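Local coordinates for BB1 (Synthetic construct, PDB 6D0T), which is a de novo designed beta-barrel, made in the course of designing barrels that activate fluorescence, with no natural function to assign, at residues Gln83-Ser86 against Pro87-Glu91. Sequence-based numbering, arbitrary orientation.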
ATOM      1  N   GLN A  83      -6.820   1.684  -6.838  1.00 13.85           N
ATOM      2  CA  GLN A  83      -7.321   1.461  -8.188  1.00 12.98           C
ATOM      3  C   GLN A  83      -6.214   0.838  -9.022  1.00 12.50           C
ATOM      4  O   GLN A  83      -5.200   1.484  -9.305  1.00 12.56           O
ATOM      5  CB  GLN A  83      -7.772   2.758  -8.838  1.00 15.18           C
ATOM      6  CG  GLN A  83      -8.280   2.542 -10.273  1.00 17.66           C
ATOM      7  CD  GLN A  83      -9.466   1.554 -10.369  1.00 22.98           C
ATOM      8  OE1 GLN A  83     -10.567   1.856  -9.892  1.00 26.51           O
ATOM      9  NE2 GLN A  83      -9.243   0.385 -11.007  1.00 20.79           N
ATOM     10  N   VAL A  84      -6.418  -0.409  -9.420  1.00 12.50           N
ATOM     11  CA  VAL A  84      -5.529  -1.045 -10.383  1.00 11.46           C
ATOM     12  C   VAL A  84      -5.606  -0.332 -11.724  1.00 12.46           C
ATOM     13  O   VAL A  84      -6.693  -0.044 -12.224  1.00 14.93           O
ATOM     14  CB  VAL A  84      -5.910  -2.525 -10.540  1.00 11.60           C
ATOM     15  CG1 VAL A  84      -5.013  -3.219 -11.608  1.00 12.65           C
ATOM     16  CG2 VAL A  84      -5.783  -3.239  -9.221  1.00 13.68           C
ATOM     17  N   ARG A  85      -4.441  -0.057 -12.320  1.00 11.92           N
ATOM     18  CA  ARG A  85      -4.355   0.637 -13.604  1.00 12.27           C
ATOM     19  C   ARG A  85      -3.786  -0.198 -14.734  1.00 11.01           C
ATOM     20  O   ARG A  85      -3.996   0.156 -15.905  1.00 11.76           O
ATOM     21  CB  ARG A  85      -3.469   1.888 -13.492  1.00 15.46           C
ATOM     22  CG  ARG A  85      -3.812   2.876 -12.401  1.00 20.18           C
ATOM     23  CD  ARG A  85      -5.143   3.512 -12.605  1.00 19.29           C
ATOM     24  NE  ARG A  85      -5.321   3.995 -13.971  1.00 20.52           N
ATOM     25  CZ  ARG A  85      -6.379   4.682 -14.392  1.00 20.83           C
ATOM     26  NH1 ARG A  85      -7.342   5.029 -13.539  1.00 21.65           N
ATOM     27  NH2 ARG A  85      -6.483   4.998 -15.677  1.00 20.51           N
ATOM     28  N   SER A  86      -3.018  -1.245 -14.428  1.00 12.02           N
ATOM     29  CA  SER A  86      -2.366  -2.061 -15.447  1.00 12.94           C
ATOM     30  C   SER A  86      -1.877  -3.313 -14.758  1.00 12.71           C
ATOM     31  O   SER A  86      -2.010  -3.418 -13.528  1.00 11.80           O
ATOM     32  CB  SER A  86      -1.175  -1.339 -16.070  1.00 15.41           C
ATOM     33  OG  SER A  86      -0.110  -1.375 -15.136  1.00 14.95           O
ATOM     34  N   PRO A  87      -1.259  -4.255 -15.477  1.00 11.16           N
ATOM     35  CA  PRO A  87      -0.753  -5.459 -14.803  1.00 10.83           C
ATOM     36  C   PRO A  87       0.331  -5.162 -13.792  1.00 12.32           C
ATOM     37  O   PRO A  87       0.519  -5.977 -12.873  1.00 12.41           O
ATOM     38  CB  PRO A  87      -0.242  -6.331 -15.956  1.00 14.22           C
ATOM     39  CG  PRO A  87      -1.093  -5.879 -17.140  1.00 14.21           C
ATOM     40  CD  PRO A  87      -1.246  -4.406 -16.931  1.00 11.12           C
ATOM     41  N   ASP A  88       1.010  -4.017 -13.899  1.00 13.91           N
ATOM     42  CA  ASP A  88       2.122  -3.723 -13.001  1.00 12.97           C
ATOM     43  C   ASP A  88       1.972  -2.435 -12.197  1.00 13.01           C
ATOM     44  O   ASP A  88       2.944  -2.031 -11.553  1.00 14.04           O
ATOM     45  CB  ASP A  88       3.455  -3.694 -13.771  1.00 15.79           C
ATOM     46  CG  ASP A  88       3.574  -2.527 -14.771  1.00 24.96           C
ATOM     47  OD1 ASP A  88       2.650  -1.686 -14.907  1.00 28.11           O
ATOM     48  OD2 ASP A  88       4.663  -2.446 -15.413  1.00 31.32           O
ATOM     49  N   SER A  89       0.791  -1.802 -12.157  1.00 13.13           N
ATOM     50  CA  SER A  89       0.673  -0.484 -11.531  1.00 13.11           C
ATOM     51  C   SER A  89      -0.660  -0.345 -10.825  1.00 11.58           C
ATOM     52  O   SER A  89      -1.706  -0.646 -11.407  1.00 12.75           O
ATOM     53  CB  SER A  89       0.816   0.642 -12.569  1.00 17.94           C
ATOM     54  OG  SER A  89       0.503   1.889 -12.000  1.00 24.83           O
ATOM     55  N   VAL A  90      -0.604   0.093  -9.557  1.00 11.53           N
ATOM     56  CA  VAL A  90      -1.780   0.308  -8.725  1.00 11.17           C
ATOM     57  C   VAL A  90      -1.687   1.700  -8.109  1.00 11.63           C
ATOM     58  O   VAL A  90      -0.664   2.040  -7.503  1.00 13.94           O
ATOM     59  CB  VAL A  90      -1.890  -0.757  -7.608  1.00 10.93           C
ATOM     60  CG1 VAL A  90      -3.164  -0.511  -6.775  1.00 12.71           C
ATOM     61  CG2 VAL A  90      -1.909  -2.143  -8.185  1.00 12.56           C
ATOM     62  N   GLU A  91      -2.748   2.499  -8.225  1.00 11.62           N
ATOM     63  CA  GLU A  91      -2.759   3.786  -7.533  1.00 12.27           C
ATOM     64  C   GLU A  91      -3.479   3.649  -6.197  1.00 13.69           C
ATOM     65  O   GLU A  91      -4.390   2.835  -6.054  1.00 14.05           O
ATOM     66  CB  GLU A  91      -3.414   4.880  -8.398  1.00 16.62           C
ATOM     67  CG  GLU A  91      -2.573   5.188  -9.624  1.00 20.15           C
ATOM     68  CD  GLU A  91      -3.056   6.350 -10.489  1.00 27.62           C
ATOM     69  OE1 GLU A  91      -4.125   6.948 -10.203  1.00 28.37           O
ATOM     70  OE2 GLU A  91      -2.344   6.660 -11.487  1.00 29.48           O
TER
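Strands holding Gln83 and Glu91 run antiparallel, their short axes 148° apart, and at this pair they form a hydrogen-bonded ring: Gln83 N reaches Glu91 O at 2.8 Å and Glu91 N returns to Gln83 O at 2.9 Å. This is the end of the beta hairpin 77-86/89-96 of the eight-stranded barrel, closed by a type I turn from Ser86 to Ser89. Just before the turn the pairing becomes uneven. Ser89 O accepts a nearly straight bond from Arg85 N (2.9 Å, 164° at the hydrogen) and a weak one from Ser86 N at 3.3 Å; with the helix-like backbone of Arg85, this is consistent with a classic beta bulge. Val84 and Val90 form a non-hydrogen-bonded pair whose CG2 methyls meet at 4.2 Å, on the face where Tyr7 of helix 4-7 touches both. On the face of Gln83 and Glu91, aliphatic carbons carry the contact: the bent chain of Arg85 lays CG against Glu91 CG at 3.8 Å, while the opposite charges come near without touching. Within the turn, Ser86 OG sits between its own N and carbonyl carbon (chi1 75°), which directs it forward to donate to Asp88 OD1 at 2.8 Å, on the anti side of the carboxylate. With Ser86 exchanged for an alanine that hydroxyl is gone, and the Asp88 carboxylate would probably be left without its partner in the turn and freer to rotate. Ser89 OG instead bonds to Glu105 on the adjacent strand 101-108, and Ser86 O receives Tyr7 OH. Back on strand 77-86, the Gln83 side chain bends toward its own backbone, NE2 donating to Val84 O at 2.9 Å, with that oxygen almost in the amide plane.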